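Local coordinates for exosome subunit (Archaeoglobus fulgidus, PDB 2OGK), which is of unknown function but resembles RNA-binding proteins in its structure, although a role in binding RNA is thought unlikely, at residues G4-V9 / E63-W68; W8-A13 / Y53-L58; G76-E81 / E109-S114; E92-H97 / K122-T127. All coordinates share one frame; numbering follows the deposited sequence.

The contacts lie in or beside one five-stranded antiparallel sheet. Strand 5-15 is in its middle. Interaction 2 joins that strand to strand 50-58, and interaction 1 packs its first half on helix 61-75. These two contacts share Trp8 and Val9, with centres about 13 Å apart. Interaction 4 pairs strand 118-126, the other neighbour of strand 5-15, with strand 95-101. It touches interactions 1 and 2. Interaction 3 joins the start of helix 79-84 to the loop before strand 118-126. Its centre is about 18 to 19 Å from the others. Along the chain, interactions 3 and 4 alternate their segments. Strands far apart in sequence thus meet in one sheet around strand 5-15.

Interaction 1: residues G4-V9 / E63-W68; sequences GKIEWV and EIKKFW
Phe67, which packs on Val9, donates its backbone N-H to Glu63 O, with its N 2.6 Å from that O. This bond lies within the helix. No hydrogen bond links residues 4-9 to residues 63-68, so the strand and the helix meet through apolar side chains. The helix crosses the strand at 72°, with 9.1 Å between their axes. Ile64 sits in the middle of the contact. Its CG2 branch, set anti to the backbone N, lies 3.7 Å from Ile6 CB. The two isoleucines pass each other head to tail. The same Ile64 CG2 also reaches Val9 CG2 at 4.1 Å. Val9 packs against the Phe67 ring, though their exact spacing is doubtful at this resolution. The ring also packs on Leu58 of strand 50-58. With an alanine at Phe67, Val9 would probably lose its ring partner and a gap would open beside Leu58. Lys65 is exposed. Its chain bends back at chi2 and chi4 and brings NZ to 3.9 Å from Ile6 CG1, crossing that side chain at a slant. Phe138 and Leu142 of helix 132-142 also cover Ile6. Trp68 NE1 bonds to Leu142 O, which ties helix 61-75 to that last helix. The contact buries branched aliphatic and aromatic groups without a cross-bond, so shape and the exclusion of water probably hold it.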
loop_
_atom_site.group_PDB
_atom_site.type_symbol
_atom_site.label_atom_id
_atom_site.label_comp_id
_atom_site.label_asym_id
_atom_site.label_seq_id
_atom_site.Cartn_x
_atom_site.Cartn_y
_atom_site.Cartn_z
ATOM N N GLY D 4 7.589 11.111 -18.168
ATOM C CA GLY D 4 6.727 11.445 -17.050
ATOM C C GLY D 4 7.673 11.745 -15.903
ATOM O O GLY D 4 8.890 11.842 -16.111
ATOM N N LYS D 5 7.137 11.909 -14.700
ATOM C CA LYS D 5 7.999 12.167 -13.554
ATOM C C LYS D 5 7.506 11.455 -12.296
ATOM O O LYS D 5 6.381 10.926 -12.253
ATOM C CB LYS D 5 8.113 13.673 -13.288
ATOM C CG LYS D 5 6.861 14.337 -12.730
ATOM C CD LYS D 5 7.223 15.647 -12.034
ATOM C CE LYS D 5 6.103 16.163 -11.125
ATOM N NZ LYS D 5 6.541 17.369 -10.335
ATOM N N ILE D 6 8.376 11.435 -11.286
ATOM C CA ILE D 6 8.073 10.827 -9.998
ATOM C C ILE D 6 7.669 11.965 -9.064
ATOM O O ILE D 6 8.516 12.558 -8.408
ATOM C CB ILE D 6 9.311 10.125 -9.397
ATOM C CG1 ILE D 6 9.959 9.206 -10.427
ATOM C CG2 ILE D 6 8.906 9.317 -8.191
ATOM C CD1 ILE D 6 11.185 8.493 -9.908
ATOM N N GLU D 7 6.382 12.283 -9.013
ATOM C CA GLU D 7 5.906 13.362 -8.151
ATOM C C GLU D 7 6.591 13.339 -6.772
ATOM O O GLU D 7 7.049 14.378 -6.291
ATOM C CB GLU D 7 4.399 13.259 -7.982
ATOM C CG GLU D 7 3.733 14.550 -7.621
ATOM C CD GLU D 7 2.274 14.349 -7.226
ATOM O OE1 GLU D 7 1.529 13.660 -7.968
ATOM O OE2 GLU D 7 1.871 14.887 -6.169
ATOM N N TRP D 8 6.655 12.167 -6.134
ATOM C CA TRP D 8 7.311 12.031 -4.823
ATOM C C TRP D 8 7.837 10.632 -4.531
ATOM O O TRP D 8 7.707 9.722 -5.348
ATOM C CB TRP D 8 6.378 12.442 -3.674
ATOM C CG TRP D 8 5.022 11.812 -3.691
ATOM C CD1 TRP D 8 3.854 12.422 -4.018
ATOM C CD2 TRP D 8 4.685 10.465 -3.332
ATOM N NE1 TRP D 8 2.800 11.549 -3.884
ATOM C CE2 TRP D 8 3.279 10.337 -3.466
ATOM C CE3 TRP D 8 5.430 9.349 -2.914
ATOM C CZ2 TRP D 8 2.598 9.139 -3.194
ATOM C CZ3 TRP D 8 4.751 8.155 -2.644
ATOM C CH2 TRP D 8 3.347 8.067 -2.789
ATOM N N VAL D 9 8.425 10.481 -3.346
ATOM C CA VAL D 9 8.984 9.211 -2.886
ATOM C C VAL D 9 8.878 9.079 -1.372
ATOM O O VAL D 9 9.393 9.911 -0.632
ATOM C CB VAL D 9 10.482 9.058 -3.266
ATOM C CG1 VAL D 9 11.114 7.931 -2.447
ATOM C CG2 VAL D 9 10.619 8.761 -4.753
ATOM N N GLU D 63 16.738 15.347 -5.265
ATOM C CA GLU D 63 16.877 14.184 -4.397
ATOM C C GLU D 63 16.259 12.956 -5.058
ATOM O O GLU D 63 16.897 11.908 -5.166
ATOM C CB GLU D 63 16.163 14.439 -3.067
ATOM C CG GLU D 63 16.401 15.818 -2.463
ATOM C CD GLU D 63 15.603 16.044 -1.182
ATOM O OE1 GLU D 63 14.347 16.020 -1.238
ATOM O OE2 GLU D 63 16.238 16.247 -0.121
ATOM N N ILE D 64 15.005 13.106 -5.481
ATOM C CA ILE D 64 14.243 12.045 -6.130
ATOM C C ILE D 64 15.115 11.278 -7.120
ATOM O O ILE D 64 15.289 10.060 -7.012
ATOM C CB ILE D 64 13.032 12.624 -6.918
ATOM C CG1 ILE D 64 12.229 13.589 -6.047
ATOM C CG2 ILE D 64 12.144 11.499 -7.420
ATOM C CD1 ILE D 64 11.271 12.941 -5.108
ATOM N N LYS D 65 15.667 12.003 -8.086
ATOM C CA LYS D 65 16.483 11.388 -9.118
ATOM C C LYS D 65 17.810 10.818 -8.646
ATOM O O LYS D 65 18.213 9.742 -9.089
ATOM C CB LYS D 65 16.684 12.379 -10.268
ATOM C CG LYS D 65 15.407 12.581 -11.105
ATOM C CD LYS D 65 14.858 11.221 -11.623
ATOM C CE LYS D 65 13.627 11.341 -12.545
ATOM N NZ LYS D 65 12.403 11.864 -11.870
ATOM N N LYS D 66 18.489 11.527 -7.749
ATOM C CA LYS D 66 19.761 11.034 -7.227
ATOM C C LYS D 66 19.461 9.790 -6.400
ATOM O O LYS D 66 20.171 8.779 -6.466
ATOM C CB LYS D 66 20.450 12.087 -6.349
ATOM C CG LYS D 66 21.742 11.572 -5.717
ATOM C CD LYS D 66 22.667 10.962 -6.780
ATOM C CE LYS D 66 23.629 9.924 -6.196
ATOM N NZ LYS D 66 24.610 10.491 -5.223
ATOM N N PHE D 67 18.390 9.884 -5.619
ATOM C CA PHE D 67 17.947 8.784 -4.790
ATOM C C PHE D 67 17.591 7.569 -5.645
ATOM O O PHE D 67 18.033 6.453 -5.354
ATOM C CB PHE D 67 16.724 9.202 -3.979
ATOM C CG PHE D 67 15.930 8.043 -3.460
ATOM C CD1 PHE D 67 16.536 7.065 -2.670
ATOM C CD2 PHE D 67 14.585 7.907 -3.787
ATOM C CE1 PHE D 67 15.816 5.971 -2.217
ATOM C CE2 PHE D 67 13.854 6.818 -3.338
ATOM C CZ PHE D 67 14.470 5.846 -2.554
ATOM N N TRP D 68 16.790 7.783 -6.689
ATOM C CA TRP D 68 16.385 6.685 -7.556
ATOM C C TRP D 68 17.567 6.052 -8.295
ATOM O O TRP D 68 17.596 4.836 -8.514
ATOM C CB TRP D 68 15.317 7.141 -8.565
ATOM C CG TRP D 68 14.978 6.043 -9.548
ATOM C CD1 TRP D 68 15.485 5.884 -10.811
ATOM C CD2 TRP D 68 14.183 4.873 -9.290
ATOM N NE1 TRP D 68 15.065 4.689 -11.347
ATOM C CE2 TRP D 68 14.265 4.049 -10.436
ATOM C CE3 TRP D 68 13.413 4.440 -8.200
ATOM C CZ2 TRP D 68 13.607 2.817 -10.520
ATOM C CZ3 TRP D 68 12.757 3.215 -8.287
ATOM C CH2 TRP D 68 12.860 2.420 -9.440
#

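Interaction 2: residues W8-A13 / Y53-L58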
loop_
_atom_site.group_PDB
_atom_site.type_symbol
_atom_site.label_atom_id
_atom_site.label_comp_id
_atom_site.label_asym_id
_atom_site.label_seq_id
_atom_site.Cartn_x
_atom_site.Cartn_y
_atom_site.Cartn_z
ATOM N N TRP D 8 6.655 12.167 -6.134
ATOM C CA TRP D 8 7.311 12.031 -4.823
ATOM C C TRP D 8 7.837 10.632 -4.531
ATOM O O TRP D 8 7.707 9.722 -5.348
ATOM C CB TRP D 8 6.378 12.442 -3.674
ATOM C CG TRP D 8 5.022 11.812 -3.691
ATOM C CD1 TRP D 8 3.854 12.422 -4.018
ATOM C CD2 TRP D 8 4.685 10.465 -3.332
ATOM N NE1 TRP D 8 2.800 11.549 -3.884
ATOM C CE2 TRP D 8 3.279 10.337 -3.466
ATOM C CE3 TRP D 8 5.430 9.349 -2.914
ATOM C CZ2 TRP D 8 2.598 9.139 -3.194
ATOM C CZ3 TRP D 8 4.751 8.155 -2.644
ATOM C CH2 TRP D 8 3.347 8.067 -2.789
ATOM N N VAL D 9 8.425 10.481 -3.346
ATOM C CA VAL D 9 8.984 9.211 -2.886
ATOM C C VAL D 9 8.878 9.079 -1.372
ATOM O O VAL D 9 9.393 9.911 -0.632
ATOM C CB VAL D 9 10.482 9.058 -3.266
ATOM C CG1 VAL D 9 11.114 7.931 -2.447
ATOM C CG2 VAL D 9 10.619 8.761 -4.753
ATOM N N ARG D 10 8.220 8.018 -0.925
ATOM C CA ARG D 10 8.054 7.766 0.501
ATOM C C ARG D 10 8.734 6.464 0.940
ATOM O O ARG D 10 8.514 5.401 0.363
ATOM C CB ARG D 10 6.562 7.767 0.846
ATOM C CG ARG D 10 5.928 9.111 0.549
ATOM C CD ARG D 10 4.431 9.112 0.739
ATOM N NE ARG D 10 3.850 10.359 0.246
ATOM C CZ ARG D 10 2.547 10.579 0.078
ATOM N NH1 ARG D 10 1.659 9.630 0.365
ATOM N NH2 ARG D 10 2.132 11.755 -0.387
ATOM N N VAL D 11 9.594 6.583 1.950
ATOM C CA VAL D 11 10.343 5.454 2.506
ATOM C C VAL D 11 9.956 5.286 3.970
ATOM O O VAL D 11 10.216 6.160 4.790
ATOM C CB VAL D 11 11.873 5.685 2.424
ATOM C CG1 VAL D 11 12.600 4.591 3.165
ATOM C CG2 VAL D 11 12.325 5.715 0.969
ATOM N N SER D 12 9.343 4.156 4.298
ATOM C CA SER D 12 8.914 3.926 5.661
ATOM C C SER D 12 9.205 2.548 6.230
ATOM O O SER D 12 9.415 1.574 5.508
ATOM C CB SER D 12 7.425 4.212 5.767
ATOM O OG SER D 12 6.753 3.608 4.681
ATOM N N ALA D 13 9.209 2.504 7.558
ATOM C CA ALA D 13 9.456 1.293 8.328
ATOM C C ALA D 13 8.751 1.450 9.671
ATOM O O ALA D 13 8.309 2.543 10.030
ATOM C CB ALA D 13 10.948 1.096 8.536
ATOM N N TYR D 53 6.117 4.617 13.864
ATOM C CA TYR D 53 6.193 4.699 12.401
ATOM C C TYR D 53 7.267 5.681 11.953
ATOM O O TYR D 53 7.377 6.779 12.488
ATOM C CB TYR D 53 4.853 5.140 11.819
ATOM C CG TYR D 53 3.679 4.261 12.190
ATOM C CD1 TYR D 53 3.715 2.881 11.981
ATOM C CD2 TYR D 53 2.503 4.819 12.686
ATOM C CE1 TYR D 53 2.599 2.077 12.250
ATOM C CE2 TYR D 53 1.383 4.027 12.956
ATOM C CZ TYR D 53 1.434 2.658 12.735
ATOM O OH TYR D 53 0.313 1.887 12.975
ATOM N N LEU D 54 8.052 5.278 10.961
ATOM C CA LEU D 54 9.126 6.121 10.444
ATOM C C LEU D 54 9.020 6.317 8.942
ATOM O O LEU D 54 9.169 5.359 8.191
ATOM C CB LEU D 54 10.484 5.492 10.753
ATOM C CG LEU D 54 10.809 5.272 12.225
ATOM C CD1 LEU D 54 12.235 4.751 12.351
ATOM C CD2 LEU D 54 10.636 6.584 12.990
ATOM N N GLU D 55 8.775 7.551 8.499
ATOM C CA GLU D 55 8.679 7.809 7.069
ATOM C C GLU D 55 9.571 8.952 6.598
ATOM O O GLU D 55 9.657 9.995 7.237
ATOM C CB GLU D 55 7.238 8.108 6.652
ATOM C CG GLU D 55 7.035 7.972 5.140
ATOM C CD GLU D 55 5.897 8.828 4.597
ATOM O OE1 GLU D 55 5.994 10.079 4.659
ATOM O OE2 GLU D 55 4.906 8.250 4.099
ATOM N N VAL D 56 10.224 8.733 5.463
ATOM C CA VAL D 56 11.105 9.715 4.839
ATOM C C VAL D 56 10.490 10.024 3.476
ATOM O O VAL D 56 10.285 9.113 2.677
ATOM C CB VAL D 56 12.514 9.132 4.601
ATOM C CG1 VAL D 56 13.397 10.152 3.898
ATOM C CG2 VAL D 56 13.118 8.691 5.916
ATOM N N GLU D 57 10.183 11.292 3.209
ATOM C CA GLU D 57 9.595 11.662 1.922
ATOM C C GLU D 57 10.447 12.666 1.134
ATOM O O GLU D 57 10.822 13.718 1.646
ATOM C CB GLU D 57 8.192 12.233 2.127
ATOM C CG GLU D 57 7.538 12.686 0.835
ATOM C CD GLU D 57 6.265 13.484 1.063
ATOM O OE1 GLU D 57 5.215 12.890 1.395
ATOM O OE2 GLU D 57 6.321 14.722 0.918
ATOM N N LEU D 58 10.751 12.325 -0.115
ATOM C CA LEU D 58 11.543 13.195 -0.986
ATOM C C LEU D 58 10.631 13.924 -1.960
ATOM O O LEU D 58 9.881 13.300 -2.706
ATOM C CB LEU D 58 12.578 12.380 -1.763
ATOM C CG LEU D 58 13.888 12.101 -1.027
ATOM C CD1 LEU D 58 13.602 11.494 0.344
ATOM C CD2 LEU D 58 14.750 11.177 -1.870
#
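Val11 and Val56 form a hydrogen-bonded antiparallel pair in the tightly packed part of this contact. Val11 N reaches Val56 O at 2.7 Å, and Val56 N returns the bond to Val11 O. Ala13 with Leu54 is paired in the same way. At Val9 with Leu58, the bond from Leu58 N to Val9 O is sound and the return bond is weak. The side chains of these six residues share the buried face. There Val11 CB lies 4.1 Å from Val56 CB, and helix 61-75, Phe32 and Phe34 cover Leu58. The other face is looser and more polar. Arg10, extended from CG to NE, lies beside Glu57 and points the same way. Arg10 NE makes a salt bridge to Glu57 OE1 at 3.1 Å, although the bond is bent to 128° and weak. Trp8 supports the same group: Arg10 NE sits 3.5 Å above the centre of its ring, a cation-pi contact. Glu55 OE2 adds charge alone, 4.5 Å from Arg10 NE and far off the guanidinium plane. A leucine at Arg10 would probably leave Glu57 without its counter-charge and the Trp8 ring without its cation. Nearby, Ser12 OG bonds to Lys122 NZ. One helix-covered face and one polar face fit a two-layer alpha+beta fold built on an antiparallel sheet, with strand 5-15 at its centre.

Interaction 3: residues G76-E81 / E109-S114; sequences GEQAEE and EVSLTS
Hydrogen bonds come first, and all those between Gln78 and residues 109-114 use the side-chain amide. Gln78 NE2 gives a bond to Val110 O at 2.8 Å, bent to 124° and so weak. Gln78 OE1 takes a long, weak bond from Leu112 N at 3.4 Å. The side chain reaches them because it runs straight on beyond CG, with chi2 at 180°. Gln78 NE2 also has a weak bond to Leu75 O, at the end of helix 61-75. One amide therefore spans Ser111 and touches the backbone on both sides of it. The CB of Ser111 points away from residues 76-81.

The apolar contacts are made by Leu112. Leu112 CD1 lies 4.1 Å from Gln78 CB, and Glu81 CB is at the limit of touching that methyl, at 4.5 Å. The loop lies beside the edge of strand 95-101, through backbone bonds of Ser111 with Asp101 and Thr113 with Arg99, while Leu112 and Val110 pack against the end of helix 61-75.

Backbone geometry shapes the near side. Gly76 leaves helix 61-75 with positive phi, at 59°. Its O then takes a bond from Ala79 N at 3.1 Å in a short 3-10 turn before helix 79-84. The contact ties the turn between helices 61-75 and 79-84 to the loop that precedes strand 118-126, through one glutamine side chain.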
loop_
_atom_site.group_PDB
_atom_site.type_symbol
_atom_site.label_atom_id
_atom_site.label_comp_id
_atom_site.label_asym_id
_atom_site.label_seq_id
_atom_site.Cartn_x
_atom_site.Cartn_y
_atom_site.Cartn_z
ATOM N N GLY D 76 20.953 -3.084 -7.716
ATOM C CA GLY D 76 21.686 -3.771 -8.759
ATOM C C GLY D 76 21.001 -4.840 -9.593
ATOM O O GLY D 76 20.061 -4.552 -10.337
ATOM N N GLU D 77 21.484 -6.074 -9.469
ATOM C CA GLU D 77 20.982 -7.206 -10.245
ATOM C C GLU D 77 19.529 -7.623 -10.040
ATOM O O GLU D 77 18.978 -8.390 -10.836
ATOM C CB GLU D 77 21.883 -8.422 -10.021
ATOM C CG GLU D 77 21.890 -9.387 -11.202
ATOM C CD GLU D 77 22.264 -8.691 -12.510
ATOM O OE1 GLU D 77 23.395 -8.158 -12.608
ATOM O OE2 GLU D 77 21.422 -8.669 -13.438
ATOM N N GLN D 78 18.908 -7.123 -8.982
ATOM C CA GLN D 78 17.521 -7.469 -8.696
ATOM C C GLN D 78 16.572 -6.523 -9.436
ATOM O O GLN D 78 15.363 -6.779 -9.526
ATOM C CB GLN D 78 17.264 -7.388 -7.194
ATOM C CG GLN D 78 18.417 -7.846 -6.331
ATOM C CD GLN D 78 18.090 -7.734 -4.860
ATOM O OE1 GLN D 78 17.339 -8.544 -4.322
ATOM N NE2 GLN D 78 18.639 -6.715 -4.202
ATOM N N ALA D 79 17.133 -5.433 -9.960
ATOM C CA ALA D 79 16.369 -4.434 -10.703
ATOM C C ALA D 79 15.696 -5.064 -11.927
ATOM O O ALA D 79 14.725 -4.526 -12.471
ATOM C CB ALA D 79 17.283 -3.293 -11.133
ATOM N N GLU D 80 16.221 -6.207 -12.350
ATOM C CA GLU D 80 15.668 -6.925 -13.482
ATOM C C GLU D 80 14.362 -7.575 -13.031
ATOM O O GLU D 80 13.438 -7.767 -13.828
ATOM C CB GLU D 80 16.648 -7.978 -13.949
ATOM N N GLU D 81 14.296 -7.912 -11.745
ATOM C CA GLU D 81 13.110 -8.522 -11.162
ATOM C C GLU D 81 12.064 -7.445 -11.004
ATOM O O GLU D 81 10.875 -7.686 -11.206
ATOM C CB GLU D 81 13.429 -9.140 -9.803
ATOM C CG GLU D 81 14.157 -10.475 -9.899
ATOM C CD GLU D 81 13.420 -11.484 -10.775
ATOM O OE1 GLU D 81 12.199 -11.695 -10.559
ATOM O OE2 GLU D 81 14.067 -12.067 -11.674
ATOM N N GLU D 109 22.852 -3.533 2.976
ATOM C CA GLU D 109 22.604 -4.398 1.832
ATOM C C GLU D 109 21.151 -4.304 1.389
ATOM O O GLU D 109 20.236 -4.700 2.127
ATOM C CB GLU D 109 22.922 -5.853 2.160
ATOM C CG GLU D 109 22.573 -6.798 1.021
ATOM C CD GLU D 109 22.241 -8.191 1.501
ATOM O OE1 GLU D 109 21.931 -9.065 0.663
ATOM O OE2 GLU D 109 22.286 -8.410 2.727
ATOM N N VAL D 110 20.933 -3.786 0.183
ATOM C CA VAL D 110 19.576 -3.660 -0.333
ATOM C C VAL D 110 19.120 -4.979 -0.948
ATOM O O VAL D 110 19.731 -5.489 -1.883
ATOM C CB VAL D 110 19.465 -2.520 -1.377
ATOM C CG1 VAL D 110 18.047 -2.434 -1.897
ATOM C CG2 VAL D 110 19.860 -1.193 -0.739
ATOM N N SER D 111 18.048 -5.532 -0.393
ATOM C CA SER D 111 17.493 -6.787 -0.870
ATOM C C SER D 111 15.972 -6.767 -0.834
ATOM O O SER D 111 15.360 -6.519 0.209
ATOM C CB SER D 111 17.996 -7.951 -0.013
ATOM O OG SER D 111 17.410 -9.174 -0.430
ATOM N N LEU D 112 15.368 -7.034 -1.986
ATOM C CA LEU D 112 13.916 -7.070 -2.093
ATOM C C LEU D 112 13.445 -8.234 -1.230
ATOM O O LEU D 112 14.050 -9.308 -1.247
ATOM C CB LEU D 112 13.488 -7.296 -3.547
ATOM C CG LEU D 112 14.065 -6.422 -4.669
ATOM C CD1 LEU D 112 13.417 -6.850 -5.974
ATOM C CD2 LEU D 112 13.818 -4.943 -4.405
ATOM N N THR D 113 12.365 -8.022 -0.484
ATOM C CA THR D 113 11.837 -9.060 0.394
ATOM C C THR D 113 10.327 -9.170 0.360
ATOM O O THR D 113 9.633 -8.193 0.098
ATOM C CB THR D 113 12.246 -8.801 1.855
ATOM O OG1 THR D 113 11.571 -9.727 2.717
ATOM C CG2 THR D 113 11.883 -7.392 2.256
ATOM N N SER D 114 9.830 -10.375 0.626
ATOM C CA SER D 114 8.390 -10.629 0.694
ATOM C C SER D 114 8.031 -10.743 2.181
ATOM O O SER D 114 6.895 -11.031 2.546
ATOM C CB SER D 114 8.042 -11.933 -0.015
ATOM O OG SER D 114 8.598 -11.958 -1.313
#

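Interaction 4: residues E92-H97 / K122-T127; sequences EQNVLH and KLRLVT
Arg124 reaches the Gln93 carbonyl because its CG stands anti to the backbone N, with chi1 at -156°, and the chain stays extended to NE. A turn at chi4 then presents one guanidinium face to Gln93 O. That oxygen lies 3.2 Å above the plane, displaced from the centre. The side chain of Asn94 crosses the same group at an angle, with amide and guanidinium planes 50° apart. Asn94 itself has positive phi, in the turn that leads into strand 95-101.

The backbones pair just beyond. Asn94 O takes a bond from Leu125 N at 3.3 Å, nearly in line with its C=O. Leu96 N reaches Leu123 O at 3.0 Å and is almost straight, at 175°. The return bond from Leu123 N is weak. This is the loose start of the antiparallel pairing between strand 95-101, outermost in this chain's sheet, and strand 118-126, the neighbour of strand 5-15.

The Leu96 and Leu123 side chains run parallel to one another, with Leu96 CG 4.0 Å from Leu123 CD1. Leu125 CD1 touches Leu96 CB, while Phe138 and Ala139 of helix 132-142 pack on Leu125. On the other face, Lys122 CD meets the edge of the His97 ring, 3.8 Å from ND1. The polar ends have partners beyond these residues: His97 NE2 bonds to Asp91 OD2, and Lys122 NZ is held by strand 5-15. His97 also packs on Ser114 of the second subunit.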
loop_
_atom_site.group_PDB
_atom_site.type_symbol
_atom_site.label_atom_id
_atom_site.label_comp_id
_atom_site.label_asym_id
_atom_site.label_seq_id
_atom_site.Cartn_x
_atom_site.Cartn_y
_atom_site.Cartn_z
ATOM N N GLU D 92 -3.341 0.802 -8.814
ATOM C CA GLU D 92 -4.206 1.624 -9.631
ATOM C C GLU D 92 -4.110 3.116 -9.322
ATOM O O GLU D 92 -4.719 3.937 -9.992
ATOM C CB GLU D 92 -5.625 1.070 -9.512
ATOM C CG GLU D 92 -5.627 -0.411 -9.960
ATOM C CD GLU D 92 -6.927 -1.166 -9.723
ATOM O OE1 GLU D 92 -7.503 -1.675 -10.716
ATOM O OE2 GLU D 92 -7.362 -1.268 -8.551
ATOM N N GLN D 93 -3.306 3.472 -8.331
ATOM C CA GLN D 93 -3.132 4.874 -7.987
ATOM C C GLN D 93 -1.790 5.281 -8.553
ATOM O O GLN D 93 -1.239 6.313 -8.192
ATOM C CB GLN D 93 -3.145 5.078 -6.468
ATOM C CG GLN D 93 -4.221 4.283 -5.744
ATOM C CD GLN D 93 -5.550 4.251 -6.499
ATOM O OE1 GLN D 93 -6.205 5.285 -6.689
ATOM N NE2 GLN D 93 -5.951 3.056 -6.940
ATOM N N ASN D 94 -1.266 4.444 -9.442
ATOM C CA ASN D 94 0.022 4.677 -10.095
ATOM C C ASN D 94 1.208 4.754 -9.157
ATOM O O ASN D 94 2.197 5.432 -9.446
ATOM C CB ASN D 94 -0.024 5.945 -10.918
ATOM C CG ASN D 94 -1.141 5.930 -11.897
ATOM O OD1 ASN D 94 -1.200 5.072 -12.784
ATOM N ND2 ASN D 94 -2.063 6.876 -11.742
ATOM N N VAL D 95 1.121 4.066 -8.027
ATOM C CA VAL D 95 2.241 4.085 -7.119
ATOM C C VAL D 95 3.057 2.823 -7.319
ATOM O O VAL D 95 2.513 1.716 -7.376
ATOM C CB VAL D 95 1.791 4.201 -5.649
ATOM C CG1 VAL D 95 3.005 4.363 -4.756
ATOM C CG2 VAL D 95 0.868 5.388 -5.486
ATOM N N LEU D 96 4.363 3.021 -7.476
ATOM C CA LEU D 96 5.301 1.920 -7.649
ATOM C C LEU D 96 5.837 1.530 -6.267
ATOM O O LEU D 96 6.425 2.347 -5.555
ATOM C CB LEU D 96 6.438 2.330 -8.591
ATOM C CG LEU D 96 7.717 1.484 -8.702
ATOM C CD1 LEU D 96 7.413 0.008 -8.941
ATOM C CD2 LEU D 96 8.549 2.056 -9.842
ATOM N N HIS D 97 5.622 0.261 -5.921
ATOM C CA HIS D 97 5.996 -0.307 -4.634
ATOM C C HIS D 97 7.219 -1.207 -4.579
ATOM O O HIS D 97 7.324 -2.201 -5.299
ATOM C CB HIS D 97 4.805 -1.068 -4.095
ATOM C CG HIS D 97 3.588 -0.224 -3.945
ATOM N ND1 HIS D 97 3.431 0.665 -2.910
ATOM C CD2 HIS D 97 2.477 -0.118 -4.707
ATOM C CE1 HIS D 97 2.273 1.283 -3.036
ATOM N NE2 HIS D 97 1.673 0.827 -4.118
ATOM N N LYS D 122 7.488 3.683 -1.651
ATOM C CA LYS D 122 6.524 4.004 -2.702
ATOM C C LYS D 122 7.109 5.139 -3.532
ATOM O O LYS D 122 7.963 5.890 -3.068
ATOM C CB LYS D 122 5.161 4.473 -2.163
ATOM C CG LYS D 122 4.951 4.426 -0.681
ATOM C CD LYS D 122 4.707 3.023 -0.182
ATOM C CE LYS D 122 4.843 2.977 1.346
ATOM N NZ LYS D 122 6.199 3.450 1.878
ATOM N N LEU D 123 6.652 5.251 -4.769
ATOM C CA LEU D 123 7.105 6.308 -5.658
ATOM C C LEU D 123 5.934 6.656 -6.540
ATOM O O LEU D 123 5.473 5.804 -7.299
ATOM C CB LEU D 123 8.251 5.835 -6.551
ATOM C CG LEU D 123 9.460 5.182 -5.906
ATOM C CD1 LEU D 123 9.236 3.676 -5.781
ATOM C CD2 LEU D 123 10.660 5.455 -6.767
ATOM N N ARG D 124 5.428 7.881 -6.452
ATOM C CA ARG D 124 4.317 8.205 -7.324
ATOM C C ARG D 124 4.845 8.586 -8.697
ATOM O O ARG D 124 5.764 9.394 -8.828
ATOM C CB ARG D 124 3.450 9.333 -6.776
ATOM C CG ARG D 124 2.054 9.238 -7.355
ATOM C CD ARG D 124 1.172 10.441 -7.082
ATOM N NE ARG D 124 -0.218 10.124 -7.414
ATOM C CZ ARG D 124 -0.636 9.705 -8.611
ATOM N NH1 ARG D 124 0.223 9.556 -9.614
ATOM N NH2 ARG D 124 -1.916 9.395 -8.800
ATOM N N LEU D 125 4.277 7.971 -9.724
ATOM C CA LEU D 125 4.680 8.249 -11.086
ATOM C C LEU D 125 3.497 8.969 -11.703
ATOM O O LEU D 125 2.349 8.573 -11.495
ATOM C CB LEU D 125 4.947 6.955 -11.848
ATOM C CG LEU D 125 5.855 5.906 -11.207
ATOM C CD1 LEU D 125 5.797 4.646 -12.032
ATOM C CD2 LEU D 125 7.267 6.410 -11.117
ATOM N N VAL D 126 3.776 10.034 -12.450
ATOM C CA VAL D 126 2.716 10.805 -13.086
ATOM C C VAL D 126 3.022 10.940 -14.577
ATOM O O VAL D 126 4.177 11.167 -14.973
ATOM C CB VAL D 126 2.581 12.201 -12.417
ATOM C CG1 VAL D 126 2.448 12.040 -10.905
ATOM C CG2 VAL D 126 3.789 13.059 -12.738
ATOM N N THR D 127 1.992 10.782 -15.400
ATOM C CA THR D 127 2.168 10.873 -16.840
ATOM C C THR D 127 1.018 11.636 -17.500
ATOM O O THR D 127 -0.016 11.863 -16.879
ATOM C CB THR D 127 2.273 9.436 -17.500
ATOM O OG1 THR D 127 1.035 8.723 -17.355
ATOM C CG2 THR D 127 3.388 8.626 -16.868
#